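PDB 2HKU: A putative transcriptional regulator from Rhodococcus sp., which probably binds DNA and regulates transcription as a member of the TetR family, working as a two-subunit assembly. Local coordinates for residues C72-L76 / T134-L138; E64-E69 / E126-I131. One frame throughout, in Å; residues are numbered along the deposited sequence.

Contact 1 (C72-L76 / T134-L138); sequences CAAVL and TLRTL
Thr134 meets three residues of 72-76 at once. Its OG1 lies 3.1 Å from Cys72 SG, a close polar approach rather than a hydrogen bond; the hydroxyl instead bonds to the carbonyl O of Leu130, one turn back. With CG2 anti to the backbone N and OG1 beside that N (chi1 -59°), the methyl reaches in between Val75 and Leu76. There CG2 presses on Val75 CG1 at 3.4 Å, tighter than usual for two carbons, and lies 3.9 Å from Leu76 CG. Further on, Thr137 gives its CG2 methyl to Leu76 CD2 at 3.9 Å, the two side chains crossing at about a right angle. Leu138 closes the contact with both branches: CD1 is 3.9 Å from Val75 CG1, and CD2 is 4.0 Å from Leu76 CD2. Cutting Leu76 back to an alanine is likely to leave Thr137 CG2 without its partner across the helices and take one neighbour from Thr134 CG2 and Leu138 CD2, opening a gap at the partly exposed side. The two segments run almost parallel, 3° apart with axes 10.5 Å from each other. Helix 108-120 packs Phe114 against Val75 and Thr134, while helix 161-181 brings Trp169 and Phe173 against Leu138.

Contact 2 (E64-E69 / E126-I131); sequences ERLFVE and ELRDLI
Arg65 lies across Leu130 at about a right angle, so that Leu130 CD2 sits over one face of the guanidinium, offset toward its rim and 4.1 Å from NH1. The carboxylate of Glu126 comes to the edge of the same group, its plane tilted only 19° from the guanidinium; OE1 is 3.8 Å from Arg65 NE, a long salt bridge. The firmer grip is within the helix, where Arg65 NH2 and Glu69 OE2 are 2.7 Å apart, and Glu69 OE1 also pairs with Arg22. The arginine leaves its helix with CG anti to the backbone N (chi1 176°) and bends at chi3, which brings its charged end back to Glu69. Beneath this network Val68 crosses Leu127 and Leu130 obliquely: CG2 faces Leu127 CG at 4.0 Å and CG1 meets Leu130 CD2 at 3.7 Å; CG1 also touches Ile131 CD1 at 4.0 Å. Leu127 CD1 reaches the other backbone, 3.8 Å from Arg65 CA. This is near-parallel helix packing: an apolar strip, buried at Val68, Leu127 and Ile131, flanked by the salt-bridge network. In this TetR-family fold it joins the start of helix 63-87, which follows the predicted helix-turn-helix, to the start of helix 125-152 in the C-terminal region.

Overall arrangement
Both contacts join helix 63-87 to helix 125-152, and their centres lie about 11 Å apart along this nearly parallel pair. Contact 1 is the more buried, about 7 Å from the centre of the chain, and its chemistry is chiefly the fit of methyl groups, with a thiol set against a threonine hydroxyl. Contact 2, about 15 Å from that centre and only partly buried, buries more surface between its segments and adds a charged network to its apolar strip. The two meet where Cys72 SG packs on Leu130 O and Ile131 CD1. Helix 108-120 lies against both; helix 161-181 packs on contact 1, its copy in the second subunit reaches Ile131 through Ala181, and helix 21-36 touches contact 2.

Contact 1 (C72-L76 / T134-L138)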
ATOM      1  N   CYS A  72     -13.858   3.559  -4.392  1.00 20.43           N
ATOM      2  CA  CYS A  72     -13.902   4.827  -3.732  1.00 21.15           C
ATOM      3  C   CYS A  72     -15.001   4.942  -2.622  1.00 19.18           C
ATOM      4  O   CYS A  72     -14.694   5.369  -1.549  1.00 22.98           O
ATOM      5  CB  CYS A  72     -14.089   5.915  -4.772  1.00 17.51           C
ATOM      6  SG  CYS A  72     -12.485   6.033  -5.807  1.00 23.09           S
ATOM      7  N   ALA A  73     -16.256   4.691  -2.932  1.00 22.80           N
ATOM      8  CA  ALA A  73     -17.377   4.646  -1.906  1.00 22.01           C
ATOM      9  C   ALA A  73     -17.093   3.704  -0.764  1.00 22.53           C
ATOM     10  O   ALA A  73     -17.217   4.075   0.403  1.00 24.95           O
ATOM     11  CB  ALA A  73     -18.675   4.336  -2.557  1.00 24.18           C
ATOM     12  N   ALA A  74     -16.584   2.509  -1.068  1.00 23.12           N
ATOM     13  CA  ALA A  74     -16.153   1.563  -0.008  1.00 21.92           C
ATOM     14  C   ALA A  74     -15.141   2.086   0.952  1.00 20.84           C
ATOM     15  O   ALA A  74     -15.300   2.000   2.156  1.00 21.62           O
ATOM     16  CB  ALA A  74     -15.678   0.187  -0.627  1.00 22.72           C
ATOM     17  N   VAL A  75     -14.031   2.633   0.470  1.00 20.21           N
ATOM     18  CA  VAL A  75     -13.072   3.174   1.386  1.00 18.54           C
ATOM     19  C   VAL A  75     -13.527   4.451   2.147  1.00 19.21           C
ATOM     20  O   VAL A  75     -13.107   4.679   3.287  1.00 21.47           O
ATOM     21  CB  VAL A  75     -11.613   3.448   0.688  1.00 15.34           C
ATOM     22  CG1 VAL A  75     -11.628   4.771  -0.191  1.00 16.06           C
ATOM     23  CG2 VAL A  75     -10.590   3.557   1.753  1.00 18.06           C
ATOM     24  N   LEU A  76     -14.287   5.324   1.510  1.00 19.23           N
ATOM     25  CA  LEU A  76     -14.887   6.473   2.191  1.00 20.62           C
ATOM     26  C   LEU A  76     -15.825   6.041   3.320  1.00 21.37           C
ATOM     27  O   LEU A  76     -15.812   6.596   4.420  1.00 21.49           O
ATOM     28  CB  LEU A  76     -15.691   7.296   1.157  1.00 18.73           C
ATOM     29  CG  LEU A  76     -14.706   8.080   0.242  1.00 20.41           C
ATOM     30  CD1 LEU A  76     -15.448   8.868  -0.800  1.00 24.25           C
ATOM     31  CD2 LEU A  76     -13.988   8.997   1.082  1.00 19.38           C
ATOM     32  N   THR A 134     -10.922  11.108  -3.904  1.00 21.01           N
ATOM     33  CA  THR A 134     -11.138  10.142  -2.784  1.00 21.42           C
ATOM     34  C   THR A 134      -9.980  10.222  -1.813  1.00 21.49           C
ATOM     35  O   THR A 134     -10.171  10.372  -0.647  1.00 19.68           O
ATOM     36  CB  THR A 134     -11.426   8.671  -3.299  1.00 21.24           C
ATOM     37  OG1 THR A 134     -12.598   8.694  -4.145  1.00 21.56           O
ATOM     38  CG2 THR A 134     -11.673   7.624  -2.104  1.00 19.54           C
ATOM     39  N   LEU A 135      -8.763  10.259  -2.336  1.00 21.05           N
ATOM     40  CA  LEU A 135      -7.572  10.431  -1.541  1.00 20.48           C
ATOM     41  C   LEU A 135      -7.517  11.732  -0.806  1.00 20.96           C
ATOM     42  O   LEU A 135      -7.152  11.739   0.341  1.00 18.55           O
ATOM     43  CB  LEU A 135      -6.236  10.349  -2.373  1.00 20.74           C
ATOM     44  CG  LEU A 135      -5.650   9.010  -2.739  1.00 23.48           C
ATOM     45  CD1 LEU A 135      -4.265   9.155  -3.606  1.00 24.71           C
ATOM     46  CD2 LEU A 135      -5.433   8.177  -1.457  1.00 24.35           C
ATOM     47  N   ARG A 136      -7.794  12.863  -1.473  1.00 22.03           N
ATOM     48  CA  ARG A 136      -7.791  14.138  -0.755  1.00 21.99           C
ATOM     49  C   ARG A 136      -8.803  14.126   0.372  1.00 20.83           C
ATOM     50  O   ARG A 136      -8.551  14.712   1.421  1.00 22.77           O
ATOM     51  CB  ARG A 136      -8.257  15.238  -1.706  1.00 24.10           C
ATOM     52  CG  ARG A 136      -7.102  15.682  -2.608  1.00 27.99           C
ATOM     53  CD  ARG A 136      -7.563  16.751  -3.743  1.00 26.66           C
ATOM     54  NE  ARG A 136      -6.349  17.248  -4.456  1.00 27.49           N
ATOM     55  CZ  ARG A 136      -5.404  18.061  -3.993  1.00 32.29           C
ATOM     56  NH1 ARG A 136      -5.428  18.524  -2.742  1.00 32.42           N
ATOM     57  NH2 ARG A 136      -4.384  18.441  -4.804  1.00 29.07           N
ATOM     58  N   THR A 137      -9.966  13.537   0.123  1.00 21.23           N
ATOM     59  CA  THR A 137     -11.075  13.489   1.165  1.00 21.65           C
ATOM     60  C   THR A 137     -10.658  12.625   2.352  1.00 22.06           C
ATOM     61  O   THR A 137     -10.978  12.977   3.504  1.00 23.29           O
ATOM     62  CB  THR A 137     -12.380  12.915   0.575  1.00 18.63           C
ATOM     63  OG1 THR A 137     -12.856  13.741  -0.514  1.00 24.53           O
ATOM     64  CG2 THR A 137     -13.574  12.795   1.659  1.00 24.46           C
ATOM     65  N   LEU A 138     -10.043  11.432   2.090  1.00 20.83           N
ATOM     66  CA  LEU A 138      -9.516  10.585   3.188  1.00 20.45           C
ATOM     67  C   LEU A 138      -8.512  11.405   3.985  1.00 19.67           C
ATOM     68  O   LEU A 138      -8.548  11.422   5.223  1.00 17.70           O
ATOM     69  CB  LEU A 138      -8.820   9.317   2.658  1.00 21.29           C
ATOM     70  CG  LEU A 138      -9.643   8.257   1.957  1.00 19.60           C
ATOM     71  CD1 LEU A 138      -8.910   7.034   1.370  1.00 13.35           C
ATOM     72  CD2 LEU A 138     -10.736   7.739   3.050  1.00 19.62           C
TER

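Contact 2 (E64-E69 / E126-I131)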
ATOM      1  N   GLU A  64     -14.974  -0.718 -15.582  1.00 32.79           N
ATOM      2  CA  GLU A  64     -13.825  -0.159 -14.863  1.00 33.88           C
ATOM      3  C   GLU A  64     -14.310   1.027 -14.048  1.00 33.27           C
ATOM      4  O   GLU A  64     -13.947   1.219 -12.900  1.00 31.87           O
ATOM      5  CB  GLU A  64     -12.741   0.297 -15.886  1.00 35.48           C
ATOM      6  CG  GLU A  64     -12.007  -0.868 -16.560  1.00 40.84           C
ATOM      7  CD  GLU A  64     -12.887  -1.682 -17.557  1.00 43.04           C
ATOM      8  OE1 GLU A  64     -13.569  -1.051 -18.393  1.00 47.15           O
ATOM      9  OE2 GLU A  64     -12.916  -2.950 -17.501  1.00 44.63           O
ATOM     10  N   ARG A  65     -15.203   1.802 -14.651  1.00 32.16           N
ATOM     11  CA  ARG A  65     -15.747   2.895 -13.950  1.00 33.20           C
ATOM     12  C   ARG A  65     -16.682   2.489 -12.781  1.00 31.69           C
ATOM     13  O   ARG A  65     -16.592   3.078 -11.708  1.00 30.26           O
ATOM     14  CB  ARG A  65     -16.508   3.813 -14.871  1.00 34.84           C
ATOM     15  CG  ARG A  65     -17.151   4.913 -14.074  1.00 38.87           C
ATOM     16  CD  ARG A  65     -17.471   6.045 -15.028  1.00 47.24           C
ATOM     17  NE  ARG A  65     -16.655   7.235 -14.804  1.00 53.56           N
ATOM     18  CZ  ARG A  65     -16.972   8.212 -13.957  1.00 53.51           C
ATOM     19  NH1 ARG A  65     -16.173   9.260 -13.849  1.00 56.65           N
ATOM     20  NH2 ARG A  65     -18.086   8.140 -13.225  1.00 54.03           N
ATOM     21  N   LEU A  66     -17.567   1.523 -12.997  1.00 29.84           N
ATOM     22  CA  LEU A  66     -18.265   0.890 -11.825  1.00 29.03           C
ATOM     23  C   LEU A  66     -17.298   0.428 -10.697  1.00 27.98           C
ATOM     24  O   LEU A  66     -17.527   0.752  -9.551  1.00 27.13           O
ATOM     25  CB  LEU A  66     -19.189  -0.256 -12.240  1.00 28.82           C
ATOM     26  CG  LEU A  66     -20.074  -0.998 -11.187  1.00 28.37           C
ATOM     27  CD1 LEU A  66     -20.950  -0.100 -10.372  1.00 25.79           C
ATOM     28  CD2 LEU A  66     -20.903  -2.065 -11.864  1.00 28.78           C
ATOM     29  N   PHE A  67     -16.206  -0.279 -11.057  1.00 26.33           N
ATOM     30  CA  PHE A  67     -15.258  -0.788 -10.113  1.00 23.30           C
ATOM     31  C   PHE A  67     -14.613   0.367  -9.337  1.00 24.48           C
ATOM     32  O   PHE A  67     -14.559   0.322  -8.110  1.00 20.37           O
ATOM     33  CB  PHE A  67     -14.099  -1.537 -10.820  1.00 25.84           C
ATOM     34  CG  PHE A  67     -13.139  -2.163  -9.838  1.00 23.89           C
ATOM     35  CD1 PHE A  67     -13.535  -3.307  -9.121  1.00 23.33           C
ATOM     36  CD2 PHE A  67     -11.974  -1.574  -9.542  1.00 23.79           C
ATOM     37  CE1 PHE A  67     -12.715  -3.899  -8.201  1.00 25.68           C
ATOM     38  CE2 PHE A  67     -11.086  -2.164  -8.655  1.00 22.13           C
ATOM     39  CZ  PHE A  67     -11.428  -3.297  -7.976  1.00 28.83           C
ATOM     40  N   VAL A  68     -14.079   1.381 -10.054  1.00 21.84           N
ATOM     41  CA  VAL A  68     -13.467   2.467  -9.320  1.00 23.69           C
ATOM     42  C   VAL A  68     -14.509   3.215  -8.429  1.00 23.61           C
ATOM     43  O   VAL A  68     -14.200   3.590  -7.281  1.00 22.68           O
ATOM     44  CB  VAL A  68     -12.646   3.455 -10.301  1.00 24.62           C
ATOM     45  CG1 VAL A  68     -12.132   4.657  -9.524  1.00 22.32           C
ATOM     46  CG2 VAL A  68     -11.537   2.687 -10.961  1.00 21.76           C
ATOM     47  N   GLU A  69     -15.720   3.476  -8.936  1.00 24.12           N
ATOM     48  CA  GLU A  69     -16.654   4.193  -8.079  1.00 25.72           C
ATOM     49  C   GLU A  69     -16.963   3.368  -6.830  1.00 24.47           C
ATOM     50  O   GLU A  69     -16.970   3.900  -5.720  1.00 25.45           O
ATOM     51  CB  GLU A  69     -17.972   4.486  -8.780  1.00 25.15           C
ATOM     52  CG  GLU A  69     -17.859   5.641  -9.707  1.00 29.25           C
ATOM     53  CD  GLU A  69     -19.190   6.032 -10.250  1.00 30.80           C
ATOM     54  OE1 GLU A  69     -20.250   5.752  -9.627  1.00 29.91           O
ATOM     55  OE2 GLU A  69     -19.145   6.613 -11.307  1.00 32.00           O
ATOM     56  N   GLU A 126     -10.645  10.244 -16.316  1.00 55.87           N
ATOM     57  CA  GLU A 126     -11.995  10.131 -15.717  1.00 54.27           C
ATOM     58  C   GLU A 126     -11.588   9.918 -14.295  1.00 52.93           C
ATOM     59  O   GLU A 126     -12.203  10.474 -13.350  1.00 53.48           O
ATOM     60  CB  GLU A 126     -12.816   8.955 -16.225  1.00 54.78           C
ATOM     61  CG  GLU A 126     -12.784   8.664 -17.688  1.00 55.11           C
ATOM     62  CD  GLU A 126     -12.935   7.163 -17.912  1.00 57.59           C
ATOM     63  OE1 GLU A 126     -13.969   6.582 -17.459  1.00 57.33           O
ATOM     64  OE2 GLU A 126     -12.016   6.569 -18.518  1.00 57.90           O
ATOM     65  N   LEU A 127     -10.680   8.967 -14.075  1.00 50.36           N
ATOM     66  CA  LEU A 127     -10.983   7.718 -13.436  1.00 46.86           C
ATOM     67  C   LEU A 127      -9.922   7.996 -12.320  1.00 43.16           C
ATOM     68  O   LEU A 127     -10.185   7.807 -11.164  1.00 39.75           O
ATOM     69  CB  LEU A 127     -10.694   6.465 -14.256  1.00 47.74           C
ATOM     70  CG  LEU A 127     -11.681   5.306 -14.039  1.00 48.28           C
ATOM     71  CD1 LEU A 127     -13.140   5.704 -14.288  1.00 47.69           C
ATOM     72  CD2 LEU A 127     -11.310   4.093 -14.879  1.00 47.01           C
ATOM     73  N   ARG A 128      -8.744   8.492 -12.740  1.00 40.35           N
ATOM     74  CA  ARG A 128      -7.770   9.146 -11.890  1.00 38.59           C
ATOM     75  C   ARG A 128      -8.376  10.286 -10.998  1.00 36.42           C
ATOM     76  O   ARG A 128      -8.005  10.419  -9.855  1.00 34.30           O
ATOM     77  CB  ARG A 128      -6.629   9.682 -12.747  1.00 38.98           C
ATOM     78  CG  ARG A 128      -5.407  10.065 -12.003  1.00 44.54           C
ATOM     79  CD  ARG A 128      -4.857  11.404 -12.504  1.00 52.84           C
ATOM     80  NE  ARG A 128      -3.463  11.597 -12.088  1.00 63.21           N
ATOM     81  CZ  ARG A 128      -3.001  12.595 -11.317  1.00 66.58           C
ATOM     82  NH1 ARG A 128      -3.815  13.557 -10.861  1.00 67.41           N
ATOM     83  NH2 ARG A 128      -1.695  12.642 -11.020  1.00 67.75           N
ATOM     84  N   ASP A 129      -9.319  11.072 -11.533  1.00 33.28           N
ATOM     85  CA  ASP A 129      -9.996  12.127 -10.767  1.00 32.00           C
ATOM     86  C   ASP A 129     -10.854  11.616  -9.599  1.00 29.51           C
ATOM     87  O   ASP A 129     -10.930  12.239  -8.532  1.00 26.72           O
ATOM     88  CB  ASP A 129     -10.811  12.988 -11.712  1.00 33.23           C
ATOM     89  CG  ASP A 129      -9.932  13.790 -12.704  1.00 36.25           C
ATOM     90  OD1 ASP A 129      -8.670  13.858 -12.593  1.00 37.99           O
ATOM     91  OD2 ASP A 129     -10.537  14.321 -13.638  1.00 41.34           O
ATOM     92  N   LEU A 130     -11.496  10.475  -9.800  1.00 28.25           N
ATOM     93  CA  LEU A 130     -12.262   9.802  -8.724  1.00 29.75           C
ATOM     94  C   LEU A 130     -11.291   9.390  -7.607  1.00 28.10           C
ATOM     95  O   LEU A 130     -11.589   9.592  -6.418  1.00 29.07           O
ATOM     96  CB  LEU A 130     -12.875   8.507  -9.255  1.00 31.27           C
ATOM     97  CG  LEU A 130     -14.358   8.258  -9.596  1.00 34.65           C
ATOM     98  CD1 LEU A 130     -15.113   9.482  -9.882  1.00 34.72           C
ATOM     99  CD2 LEU A 130     -14.580   7.184 -10.693  1.00 29.44           C
ATOM    100  N   ILE A 131     -10.148   8.801  -8.014  1.00 26.55           N
ATOM    101  CA  ILE A 131      -9.122   8.331  -7.115  1.00 25.43           C
ATOM    102  C   ILE A 131      -8.565   9.505  -6.334  1.00 24.17           C
ATOM    103  O   ILE A 131      -8.442   9.427  -5.098  1.00 23.54           O
ATOM    104  CB  ILE A 131      -7.891   7.590  -7.837  1.00 25.38           C
ATOM    105  CG1 ILE A 131      -8.261   6.189  -8.402  1.00 28.23           C
ATOM    106  CG2 ILE A 131      -6.747   7.361  -6.845  1.00 27.36           C
ATOM    107  CD1 ILE A 131      -8.816   5.214  -7.418  1.00 30.43           C
TER